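PDB 3TSA: NDP-rhamnosyltransferase from Saccharopolyspora spinosa, which is a glycosyltransferase of the GT-B fold, with two Rossmann-like domains each built around a parallel beta sheet. Local coordinates for residues 236-241 with 263-268; 242-247 with 348-353; 2-7 with 23-28; 28-33 with 378-383. All coordinates share one frame; numbering follows the deposited sequence.

Contact 1 (236-241 with 263-268)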
loop_
_atom_site.group_PDB
_atom_site.type_symbol
_atom_site.label_atom_id
_atom_site.label_comp_id
_atom_site.label_asym_id
_atom_site.label_seq_id
_atom_site.Cartn_x
_atom_site.Cartn_y
_atom_site.Cartn_z
ATOM N N ALA A 236 -4.900 -30.049 11.920
ATOM C CA ALA A 236 -4.352 -31.274 11.295
ATOM C C ALA A 236 -3.351 -31.073 10.154
ATOM O O ALA A 236 -2.304 -31.690 10.218
ATOM C CB ALA A 236 -5.462 -32.279 10.861
ATOM N N PRO A 237 -3.619 -30.208 9.154
ATOM C CA PRO A 237 -2.645 -30.075 8.035
ATOM C C PRO A 237 -1.300 -29.449 8.479
ATOM O O PRO A 237 -0.218 -29.913 8.061
ATOM C CB PRO A 237 -3.404 -29.278 6.980
ATOM C CG PRO A 237 -4.378 -28.502 7.746
ATOM C CD PRO A 237 -4.834 -29.411 8.890
ATOM N N LEU A 238 -1.376 -28.587 9.490
ATOM C CA LEU A 238 -0.174 -27.961 10.050
ATOM C C LEU A 238 0.602 -29.006 10.837
ATOM O O LEU A 238 1.818 -29.150 10.664
ATOM C CB LEU A 238 -0.536 -26.798 10.957
ATOM C CG LEU A 238 0.584 -25.918 11.536
ATOM C CD1 LEU A 238 1.463 -25.262 10.429
ATOM C CD2 LEU A 238 0.003 -24.869 12.527
ATOM N N LEU A 239 -0.091 -29.766 11.676
ATOM C CA LEU A 239 0.643 -30.733 12.511
ATOM C C LEU A 239 1.270 -31.753 11.587
ATOM O O LEU A 239 2.424 -32.213 11.834
ATOM C CB LEU A 239 -0.376 -31.429 13.437
ATOM C CG LEU A 239 -0.926 -30.498 14.521
ATOM C CD1 LEU A 239 -2.070 -31.179 15.361
ATOM C CD2 LEU A 239 0.253 -29.978 15.399
ATOM N N ARG A 240 0.501 -32.164 10.559
ATOM C CA ARG A 240 0.986 -33.197 9.637
ATOM C C ARG A 240 2.213 -32.718 8.926
ATOM O O ARG A 240 3.167 -33.469 8.802
ATOM C CB ARG A 240 -0.065 -33.619 8.602
ATOM C CG ARG A 240 -1.153 -34.518 9.213
ATOM C CD ARG A 240 -2.501 -34.491 8.479
ATOM N NE ARG A 240 -3.491 -35.372 9.178
ATOM C CZ ARG A 240 -4.813 -35.375 8.945
ATOM N NH1 ARG A 240 -5.379 -34.521 8.139
ATOM N NH2 ARG A 240 -5.583 -36.197 9.664
ATOM N N ALA A 241 2.220 -31.476 8.463
ATOM C CA ALA A 241 3.399 -30.969 7.724
ATOM C C ALA A 241 4.599 -30.781 8.616
ATOM O O ALA A 241 5.719 -31.039 8.196
ATOM C CB ALA A 241 3.054 -29.582 7.029
ATOM N N ALA A 263 -0.152 -21.087 18.722
ATOM C CA ALA A 263 -0.317 -21.886 19.951
ATOM C C ALA A 263 -0.503 -23.407 19.703
ATOM O O ALA A 263 -0.192 -24.246 20.566
ATOM C CB ALA A 263 -1.488 -21.303 20.791
ATOM N N LEU A 264 -0.969 -23.758 18.512
ATOM C CA LEU A 264 -1.072 -25.157 18.085
ATOM C C LEU A 264 0.292 -25.909 18.070
ATOM O O LEU A 264 0.339 -27.134 18.114
ATOM C CB LEU A 264 -1.725 -25.223 16.682
ATOM C CG LEU A 264 -3.092 -24.552 16.441
ATOM C CD1 LEU A 264 -3.536 -24.581 14.959
ATOM C CD2 LEU A 264 -4.223 -25.192 17.370
ATOM N N LEU A 265 1.390 -25.165 17.994
ATOM C CA LEU A 265 2.708 -25.735 17.822
ATOM C C LEU A 265 3.449 -25.978 19.139
ATOM O O LEU A 265 4.377 -25.234 19.463
ATOM C CB LEU A 265 3.546 -24.766 16.999
ATOM C CG LEU A 265 3.025 -24.478 15.589
ATOM C CD1 LEU A 265 3.833 -23.350 14.933
ATOM C CD2 LEU A 265 2.960 -25.785 14.770
ATOM N N THR A 266 3.126 -27.036 19.860
ATOM C CA THR A 266 3.863 -27.328 21.097
ATOM C C THR A 266 5.117 -28.194 20.915
ATOM O O THR A 266 5.286 -28.870 19.884
ATOM C CB THR A 266 2.910 -27.960 22.134
ATOM O OG1 THR A 266 2.470 -29.261 21.705
ATOM C CG2 THR A 266 1.714 -27.064 22.272
ATOM N N ASP A 267 6.012 -28.153 21.903
ATOM C CA ASP A 267 7.262 -28.931 21.907
ATOM C C ASP A 267 7.936 -28.881 20.550
ATOM O O ASP A 267 8.430 -29.883 20.043
ATOM C CB ASP A 267 7.074 -30.386 22.413
ATOM C CG ASP A 267 6.672 -30.452 23.886
ATOM O OD1 ASP A 267 6.659 -29.434 24.611
ATOM O OD2 ASP A 267 6.316 -31.543 24.324
ATOM N N LEU A 268 7.960 -27.674 19.991
ATOM C CA LEU A 268 8.570 -27.400 18.719
ATOM C C LEU A 268 10.015 -27.935 18.723
ATOM O O LEU A 268 10.774 -27.644 19.637
ATOM C CB LEU A 268 8.515 -25.879 18.461
ATOM C CG LEU A 268 7.925 -25.278 17.160
ATOM C CD1 LEU A 268 9.053 -24.532 16.534
ATOM C CD2 LEU A 268 7.360 -26.336 16.227
#
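Leu238 and Leu265 make the tight part of this contact, a methyl-to-methyl approach of 3.8 Å between Leu238 CD2 and Leu265 CD2. The same Leu265 methyl lies 4.0 Å from Leu238 CG, so it sits against the branch point as well as the tip, and the two side chains cross at about a right angle. Leu238 points its CB toward the 263-268 loop, and with CG anti to its own nitrogen (chi1 -174°) its CD2 branch meets Leu265 CD2. Leu265 starts out less directly, but with CG beside its backbone nitrogen (chi1 -61°) it turns CD2 back to the helix. Both residues are buried, and both also touch Ile255 of strand 251-256; Leu238 reaches Ile223 of strand 219-224 too, so the pair belongs to the layer between helix and sheet.

One helix residue on, the packing thins toward solvent. Leu239 is exposed and brings CD2 only to the carbonyl oxygen of Leu264, at 3.9 Å, which is contact without a hydrogen bond. Leu264, partly exposed, offers CD1 to Leu238 CD2 at 4.3 Å and also touches Pro235. No hydrogen bond joins the segments, and the nearest CA atoms, those of Leu239 and Leu265, are still 7.6 Å apart, so the gap is spanned mainly by leucine side chains. Helix 236-246 connects the neighbouring parallel strands 219-224 and 251-256, and the 263-268 loop leads on to strand 272-274: a beta-alpha-beta crossover with the following connection folded against its helix, as in a Rossmann-like domain.

Contact 2 (242-247 with 348-353)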
loop_
_atom_site.group_PDB
_atom_site.type_symbol
_atom_site.label_atom_id
_atom_site.label_comp_id
_atom_site.label_asym_id
_atom_site.label_seq_id
_atom_site.Cartn_x
_atom_site.Cartn_y
_atom_site.Cartn_z
ATOM N N VAL A 242 4.374 -30.279 9.831
ATOM C CA VAL A 242 5.487 -30.035 10.803
ATOM C C VAL A 242 6.151 -31.395 11.152
ATOM O O VAL A 242 7.372 -31.508 11.170
ATOM C CB VAL A 242 4.978 -29.353 12.068
ATOM C CG1 VAL A 242 6.072 -29.443 13.164
ATOM C CG2 VAL A 242 4.768 -27.873 11.702
ATOM N N ALA A 243 5.339 -32.425 11.347
ATOM C CA ALA A 243 5.891 -33.756 11.702
ATOM C C ALA A 243 6.680 -34.335 10.526
ATOM O O ALA A 243 7.853 -34.758 10.656
ATOM C CB ALA A 243 4.755 -34.692 12.065
ATOM N N ALA A 244 6.094 -34.317 9.327
ATOM C CA ALA A 244 6.792 -34.862 8.193
ATOM C C ALA A 244 8.109 -34.089 7.924
ATOM O O ALA A 244 9.160 -34.736 7.619
ATOM C CB ALA A 244 5.861 -34.817 6.988
ATOM N N ALA A 245 8.074 -32.763 8.008
ATOM C CA ALA A 245 9.268 -31.980 7.659
ATOM C C ALA A 245 10.338 -32.159 8.728
ATOM O O ALA A 245 11.508 -32.389 8.406
ATOM C CB ALA A 245 8.960 -30.454 7.474
ATOM N N THR A 246 9.968 -32.013 9.987
ATOM C CA THR A 246 11.042 -31.891 11.001
ATOM C C THR A 246 11.718 -33.234 11.289
ATOM O O THR A 246 12.835 -33.275 11.825
ATOM C CB THR A 246 10.542 -31.259 12.312
ATOM O OG1 THR A 246 9.439 -32.020 12.858
ATOM C CG2 THR A 246 10.115 -29.795 12.075
ATOM N N GLU A 247 11.031 -34.324 10.990
ATOM C CA GLU A 247 11.601 -35.626 11.170
ATOM C C GLU A 247 12.598 -36.022 10.108
ATOM O O GLU A 247 13.325 -36.969 10.273
ATOM C CB GLU A 247 10.475 -36.633 11.164
ATOM C CG GLU A 247 9.742 -36.613 12.484
ATOM C CD GLU A 247 8.749 -37.775 12.579
ATOM O OE1 GLU A 247 7.765 -37.573 13.320
ATOM O OE2 GLU A 247 8.961 -38.845 11.906
ATOM N N ASP A 348 8.221 -39.120 2.583
ATOM C CA ASP A 348 8.890 -39.596 1.383
ATOM C C ASP A 348 8.748 -38.522 0.266
ATOM O O ASP A 348 9.699 -38.306 -0.531
ATOM C CB ASP A 348 8.314 -40.964 0.920
ATOM C CG ASP A 348 8.818 -42.126 1.747
ATOM O OD1 ASP A 348 9.681 -41.952 2.569
ATOM O OD2 ASP A 348 8.290 -43.241 1.583
ATOM N N SER A 349 7.635 -37.801 0.289
ATOM C CA SER A 349 7.377 -36.779 -0.757
ATOM C C SER A 349 8.349 -35.611 -0.582
ATOM O O SER A 349 8.858 -35.039 -1.552
ATOM C CB SER A 349 5.956 -36.243 -0.661
ATOM O OG SER A 349 5.036 -37.223 -1.062
ATOM N N ILE A 350 8.549 -35.200 0.645
ATOM C CA ILE A 350 9.519 -34.143 0.911
ATOM C C ILE A 350 10.903 -34.550 0.468
ATOM O O ILE A 350 11.571 -33.804 -0.264
ATOM C CB ILE A 350 9.575 -33.792 2.435
ATOM C CG1 ILE A 350 8.214 -33.195 2.878
ATOM C CG2 ILE A 350 10.717 -32.738 2.672
ATOM C CD1 ILE A 350 8.086 -32.970 4.415
ATOM N N ALA A 351 11.324 -35.749 0.862
ATOM C CA ALA A 351 12.629 -36.267 0.457
ATOM C C ALA A 351 12.765 -36.330 -1.065
ATOM O O ALA A 351 13.830 -36.017 -1.572
ATOM C CB ALA A 351 12.892 -37.691 1.075
ATOM N N THR A 352 11.704 -36.669 -1.803
ATOM C CA THR A 352 11.777 -36.887 -3.223
ATOM C C THR A 352 12.078 -35.492 -3.883
ATOM O O THR A 352 12.880 -35.400 -4.786
ATOM C CB THR A 352 10.440 -37.388 -3.747
ATOM O OG1 THR A 352 10.304 -38.777 -3.365
ATOM C CG2 THR A 352 10.428 -37.315 -5.236
ATOM N N VAL A 353 11.351 -34.471 -3.479
ATOM C CA VAL A 353 11.591 -33.118 -4.000
ATOM C C VAL A 353 13.009 -32.606 -3.678
ATOM O O VAL A 353 13.724 -32.114 -4.582
ATOM C CB VAL A 353 10.494 -32.089 -3.496
ATOM C CG1 VAL A 353 10.810 -30.650 -4.066
ATOM C CG2 VAL A 353 9.137 -32.517 -3.968
#
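Chi1 of -65° sets Ile350 CG1 anti to the carbonyl carbon and beside the backbone nitrogen, and only the second torsion (173°) is extended, which carries CD1 to Ala244 and Ala245 on the facing helix. The pair of helices, 236-246 and 343-354, packs against the parallel sheet of the C-terminal Rossmann-like domain. Ile350 also touches Leu289 and Ile291 of strand 289-292 and Leu310 of strand 309-311, wedging it between the neighbouring helix and the sheet.

The end methyl lies closer to the main chain of the two alanines than to their side chains. Ile350 CD1 comes within 3.6 Å of Ala245 CA and equally close to Ala245 N, and within 3.7 Å of Ala244 C, so it rests on helix backbone. The methyl groups stand slightly farther off, Ala244 CB at 3.9 Å from Ile350 CD1 and Ala245 CB at 4.1 Å. All three residues are buried and no hydrogen bond crosses the contact; the carbonyl oxygen of Ala244 is buried with no polar partner in the model.

Away from the interface each helix has a threonine turned back on its own backbone. Thr352 OG1 donates to Asp348 O from above the carbonyl plane, at 2.9 Å. On the other helix Thr246 OG1 donates to Val242 O at 2.7 Å, tilted 34° from the carbonyl plane, while Thr246 N reaches that same oxygen from the opposite face.

Contact 3 (2-7 with 23-28)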
loop_
_atom_site.group_PDB
_atom_site.type_symbol
_atom_site.label_atom_id
_atom_site.label_comp_id
_atom_site.label_asym_id
_atom_site.label_seq_id
_atom_site.Cartn_x
_atom_site.Cartn_y
_atom_site.Cartn_z
ATOM N N MET A 2 -9.789 7.667 -13.671
ATOM C CA MET A 2 -10.801 6.675 -13.326
ATOM C C MET A 2 -11.046 6.772 -11.841
ATOM O O MET A 2 -10.158 7.082 -11.035
ATOM C CB MET A 2 -10.309 5.264 -13.647
ATOM C CG MET A 2 -10.035 5.056 -15.183
ATOM S SD MET A 2 -9.586 3.394 -15.395
ATOM C CE MET A 2 -7.873 3.513 -14.823
ATOM N N ARG A 3 -12.266 6.459 -11.484
ATOM C CA ARG A 3 -12.589 6.149 -10.108
ATOM C C ARG A 3 -12.956 4.656 -10.081
ATOM O O ARG A 3 -14.004 4.261 -10.624
ATOM C CB ARG A 3 -13.732 7.011 -9.611
ATOM C CG ARG A 3 -13.261 8.362 -8.961
ATOM C CD ARG A 3 -14.378 9.076 -8.050
ATOM N NE ARG A 3 -15.527 9.281 -8.888
ATOM C CZ ARG A 3 -15.611 10.245 -9.815
ATOM N NH1 ARG A 3 -16.702 10.346 -10.593
ATOM N NH2 ARG A 3 -14.611 11.138 -9.959
ATOM N N VAL A 4 -12.081 3.835 -9.475
ATOM C CA VAL A 4 -12.279 2.394 -9.484
ATOM C C VAL A 4 -12.843 1.906 -8.166
ATOM O O VAL A 4 -12.115 1.946 -7.163
ATOM C CB VAL A 4 -10.936 1.655 -9.808
ATOM C CG1 VAL A 4 -11.145 0.056 -9.932
ATOM C CG2 VAL A 4 -10.297 2.297 -11.038
ATOM N N LEU A 5 -14.058 1.318 -8.207
ATOM C CA LEU A 5 -14.636 0.672 -6.995
ATOM C C LEU A 5 -14.287 -0.799 -7.062
ATOM O O LEU A 5 -14.672 -1.448 -8.087
ATOM C CB LEU A 5 -16.168 0.838 -6.927
ATOM C CG LEU A 5 -16.899 0.309 -5.680
ATOM C CD1 LEU A 5 -16.372 0.958 -4.392
ATOM C CD2 LEU A 5 -18.426 0.583 -5.789
ATOM N N VAL A 6 -13.656 -1.297 -6.018
ATOM C CA VAL A 6 -13.201 -2.647 -5.984
ATOM C C VAL A 6 -14.181 -3.457 -5.126
ATOM O O VAL A 6 -14.549 -3.033 -3.994
ATOM C CB VAL A 6 -11.814 -2.689 -5.394
ATOM C CG1 VAL A 6 -11.293 -4.154 -5.289
ATOM C CG2 VAL A 6 -10.914 -1.764 -6.193
ATOM N N VAL A 7 -14.657 -4.570 -5.683
ATOM C CA VAL A 7 -15.709 -5.353 -5.058
ATOM C C VAL A 7 -15.167 -6.766 -4.879
ATOM O O VAL A 7 -15.229 -7.574 -5.806
ATOM C CB VAL A 7 -16.916 -5.397 -5.970
ATOM C CG1 VAL A 7 -18.068 -6.123 -5.343
ATOM C CG2 VAL A 7 -17.326 -3.958 -6.355
ATOM N N TRP A 23 -2.545 -0.620 -6.377
ATOM C CA TRP A 23 -1.424 0.293 -6.155
ATOM C C TRP A 23 -1.006 0.817 -7.517
ATOM O O TRP A 23 -0.681 1.977 -7.601
ATOM C CB TRP A 23 -0.221 -0.438 -5.706
ATOM C CG TRP A 23 -0.164 -0.779 -4.314
ATOM C CD1 TRP A 23 -0.883 -0.189 -3.252
ATOM C CD2 TRP A 23 0.706 -1.768 -3.755
ATOM N NE1 TRP A 23 -0.493 -0.827 -2.087
ATOM C CE2 TRP A 23 0.490 -1.770 -2.362
ATOM C CE3 TRP A 23 1.691 -2.659 -4.308
ATOM C CZ2 TRP A 23 1.239 -2.649 -1.496
ATOM C CZ3 TRP A 23 2.311 -3.558 -3.487
ATOM C CH2 TRP A 23 2.079 -3.555 -2.088
ATOM N N ALA A 24 -0.979 -0.046 -8.565
ATOM C CA ALA A 24 -0.686 0.425 -9.949
ATOM C C ALA A 24 -1.628 1.567 -10.353
ATOM O O ALA A 24 -1.176 2.523 -10.963
ATOM C CB ALA A 24 -0.837 -0.721 -10.981
ATOM N N LEU A 25 -2.924 1.402 -10.066
ATOM C CA LEU A 25 -3.966 2.393 -10.360
ATOM C C LEU A 25 -3.633 3.713 -9.643
ATOM O O LEU A 25 -3.581 4.755 -10.296
ATOM C CB LEU A 25 -5.369 1.848 -9.970
ATOM C CG LEU A 25 -5.840 0.827 -11.014
ATOM C CD1 LEU A 25 -6.933 -0.036 -10.421
ATOM C CD2 LEU A 25 -6.369 1.541 -12.278
ATOM N N GLN A 26 -3.358 3.668 -8.327
ATOM C CA GLN A 26 -3.148 4.903 -7.567
ATOM C C GLN A 26 -1.817 5.509 -8.009
ATOM O O GLN A 26 -1.724 6.735 -8.110
ATOM C CB GLN A 26 -3.144 4.558 -6.077
ATOM C CG GLN A 26 -4.583 4.150 -5.677
ATOM C CD GLN A 26 -4.797 4.107 -4.139
ATOM O OE1 GLN A 26 -3.873 4.034 -3.391
ATOM N NE2 GLN A 26 -6.027 4.277 -3.732
ATOM N N ALA A 27 -0.810 4.690 -8.350
ATOM C CA ALA A 27 0.471 5.230 -8.777
ATOM C C ALA A 27 0.430 5.934 -10.172
ATOM O O ALA A 27 1.339 6.713 -10.495
ATOM C CB ALA A 27 1.520 4.115 -8.822
ATOM N N SER A 28 -0.570 5.595 -10.980
ATOM C CA SER A 28 -0.815 6.232 -12.237
ATOM C C SER A 28 -1.885 7.316 -12.195
ATOM O O SER A 28 -2.405 7.682 -13.240
ATOM C CB SER A 28 -1.112 5.216 -13.327
ATOM O OG SER A 28 -2.213 4.457 -13.020
#
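Leu25 meets Met2 and Val4 in the first beta-alpha-beta crossover of the N-terminal Rossmann-like domain, where strand 3-7 leads through helix 19-27 to the adjacent parallel strand 31-36. In Leu25, chi1 of -76° sets CG beside the backbone nitrogen and directs the side chain from the helix to the sheet, while chi2 of 161° orients the two methyls. CD1 meets Val4 CG2 at 4.1 Å, and CD2 touches both partners, lying 4.2 Å from the same Val4 methyl and against the end of Met2. Val4 carries CG2 beside its backbone nitrogen and anti to the carbonyl carbon, and the two side chains cross at about a right angle.

Leu25 also touches Val32 of strand 31-36 and Leu383 of helix 376-385, in a buried, wholly apolar contact. On the helix side turned to the second subunit, Trp23 stacks on Trp23 of that subunit.

Met2 bends to join in. Its chain runs extended through chi2 and then folds at chi3 (-78°), which places CE against Leu25; the closest approach of the two segments is Met2 CE to Leu25 CD2, 3.6 Å.

Contact 4 (28-33 with 378-383)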
loop_
_atom_site.group_PDB
_atom_site.type_symbol
_atom_site.label_atom_id
_atom_site.label_comp_id
_atom_site.label_asym_id
_atom_site.label_seq_id
_atom_site.Cartn_x
_atom_site.Cartn_y
_atom_site.Cartn_z
ATOM N N SER A 28 -0.570 5.595 -10.980
ATOM C CA SER A 28 -0.815 6.232 -12.237
ATOM C C SER A 28 -1.885 7.316 -12.195
ATOM O O SER A 28 -2.405 7.682 -13.240
ATOM C CB SER A 28 -1.112 5.216 -13.327
ATOM O OG SER A 28 -2.213 4.457 -13.020
ATOM N N GLY A 29 -2.174 7.816 -10.999
ATOM C CA GLY A 29 -3.067 8.951 -10.803
ATOM C C GLY A 29 -4.565 8.704 -10.700
ATOM O O GLY A 29 -5.355 9.663 -10.704
ATOM N N HIS A 30 -5.007 7.451 -10.686
ATOM C CA HIS A 30 -6.434 7.158 -10.489
ATOM C C HIS A 30 -6.830 6.969 -9.027
ATOM O O HIS A 30 -5.982 6.826 -8.134
ATOM C CB HIS A 30 -6.811 5.894 -11.286
ATOM C CG HIS A 30 -6.383 5.963 -12.720
ATOM N ND1 HIS A 30 -7.001 6.793 -13.635
ATOM C CD2 HIS A 30 -5.325 5.419 -13.361
ATOM C CE1 HIS A 30 -6.386 6.693 -14.803
ATOM N NE2 HIS A 30 -5.342 5.886 -14.656
ATOM N N GLU A 31 -8.137 7.001 -8.781
ATOM C CA GLU A 31 -8.612 6.861 -7.403
ATOM C C GLU A 31 -9.191 5.461 -7.255
ATOM O O GLU A 31 -9.787 4.931 -8.220
ATOM C CB GLU A 31 -9.708 7.845 -7.153
ATOM C CG GLU A 31 -9.196 9.256 -6.866
ATOM C CD GLU A 31 -10.356 10.178 -6.758
ATOM O OE1 GLU A 31 -10.849 10.641 -7.821
ATOM O OE2 GLU A 31 -10.881 10.292 -5.609
ATOM N N VAL A 32 -8.986 4.875 -6.073
ATOM C CA VAL A 32 -9.423 3.490 -5.824
ATOM C C VAL A 32 -10.095 3.461 -4.478
ATOM O O VAL A 32 -9.594 4.066 -3.512
ATOM C CB VAL A 32 -8.210 2.614 -5.756
ATOM C CG1 VAL A 32 -8.526 1.186 -5.183
ATOM C CG2 VAL A 32 -7.440 2.619 -7.216
ATOM N N LEU A 33 -11.233 2.776 -4.392
ATOM C CA LEU A 33 -11.889 2.599 -3.102
ATOM C C LEU A 33 -12.332 1.138 -3.018
ATOM O O LEU A 33 -12.945 0.582 -3.986
ATOM C CB LEU A 33 -13.146 3.507 -3.060
ATOM C CG LEU A 33 -13.990 3.574 -1.746
ATOM C CD1 LEU A 33 -13.191 4.158 -0.558
ATOM C CD2 LEU A 33 -15.269 4.450 -1.877
ATOM N N ALA A 378 1.252 -2.119 -16.466
ATOM C CA ALA A 378 0.870 -2.188 -17.846
ATOM C C ALA A 378 -0.634 -2.379 -18.081
ATOM O O ALA A 378 -1.158 -1.881 -19.041
ATOM C CB ALA A 378 1.734 -3.251 -18.576
ATOM N N LEU A 379 -1.356 -3.007 -17.158
ATOM C CA LEU A 379 -2.754 -3.155 -17.266
ATOM C C LEU A 379 -3.511 -1.879 -17.058
ATOM O O LEU A 379 -4.674 -1.834 -17.447
ATOM C CB LEU A 379 -3.347 -4.226 -16.283
ATOM C CG LEU A 379 -3.405 -5.667 -16.834
ATOM C CD1 LEU A 379 -4.419 -5.796 -17.919
ATOM C CD2 LEU A 379 -2.007 -6.154 -17.287
ATOM N N VAL A 380 -2.959 -0.887 -16.338
ATOM C CA VAL A 380 -3.730 0.341 -16.120
ATOM C C VAL A 380 -4.324 0.955 -17.428
ATOM O O VAL A 380 -5.497 1.310 -17.461
ATOM C CB VAL A 380 -2.867 1.394 -15.394
ATOM C CG1 VAL A 380 -3.672 2.714 -15.229
ATOM C CG2 VAL A 380 -2.453 0.809 -14.029
ATOM N N ARG A 381 -3.562 0.962 -18.516
ATOM C CA ARG A 381 -4.064 1.356 -19.850
ATOM C C ARG A 381 -5.274 0.541 -20.340
ATOM O O ARG A 381 -6.278 1.107 -20.842
ATOM C CB ARG A 381 -2.898 1.302 -20.863
ATOM C CG ARG A 381 -3.299 1.358 -22.306
ATOM C CD ARG A 381 -3.900 2.698 -22.767
ATOM N NE ARG A 381 -2.906 3.772 -22.910
ATOM C CZ ARG A 381 -1.827 3.725 -23.698
ATOM N NH1 ARG A 381 -0.997 4.768 -23.754
ATOM N NH2 ARG A 381 -1.562 2.633 -24.414
ATOM N N THR A 382 -5.208 -0.774 -20.213
ATOM C CA THR A 382 -6.350 -1.576 -20.565
ATOM C C THR A 382 -7.585 -1.130 -19.793
ATOM O O THR A 382 -8.665 -1.027 -20.384
ATOM C CB THR A 382 -6.052 -3.087 -20.404
ATOM O OG1 THR A 382 -4.836 -3.314 -21.093
ATOM C CG2 THR A 382 -7.103 -3.920 -21.027
ATOM N N LEU A 383 -7.418 -0.818 -18.502
ATOM C CA LEU A 383 -8.565 -0.448 -17.684
ATOM C C LEU A 383 -9.089 0.919 -18.140
ATOM O O LEU A 383 -10.296 1.157 -18.170
ATOM C CB LEU A 383 -8.146 -0.387 -16.181
ATOM C CG LEU A 383 -7.723 -1.749 -15.573
ATOM C CD1 LEU A 383 -7.504 -1.751 -14.050
ATOM C CD2 LEU A 383 -8.755 -2.681 -15.828
#
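The Schellman motif that ends helix 19-27 presents Ser28 and His30 to Val380, whose CG1 methyl faces both polar side chains. Gly29, with positive phi, is the C-prime residue of that turn: His30 N bonds to Leu25 O and Gly29 N to Gln26 O. Ser28 OG approaches Val380 CG1 to 3.2 Å, a tight contact, and lies 3.8 Å from Val380 CG2. Its chi1 of 59° folds the hydroxyl back over the helix end, within hydrogen-bonding range of both Ala24 O and Leu25 O.

Helix 376-385, near the end of the chain, here lies against the N-terminal domain, although the family's C-terminal domain includes it; such a return of the last helix is known in GT-B glycosyltransferases. Val380 also touches Ala24 of helix 19-27.

His30 comes from the direction opposite to Val380 and meets CG1 obliquely, with NE2 at 3.6 Å and CD2 at 3.7 Å from that methyl. Both ring nitrogens are bonded elsewhere, which fixes the rotation of the imidazole: ND1 pairs with the backbone amide Met2 N, which can only donate, and NE2 bonds to Glu384 OE2 one turn farther along the helix that carries Val380.

Overall arrangement
The four contacts fall into two pairs, one at each end of the molecule. Contacts 1 and 2 use successive parts of helix 236-246; their centres are 14 Å apart and they meet where Leu265 CD2 touches Val242 CG2 at 4.1 Å. Contacts 3 and 4 are closer, with centres 5 Å apart: they share Ser28 and are joined through neighbouring strands 3-7 and 31-36, with Val4 N 2.8 Å from Glu31 O in a probable hydrogen bond. Both touch the second subunit. Between the pairs, centres lie 40 to 44 Å apart, on opposite sides of the chain's centre, yet contact 4 joins residues 345 apart at its closest ends and so encloses contacts 1 and 2 in its loop.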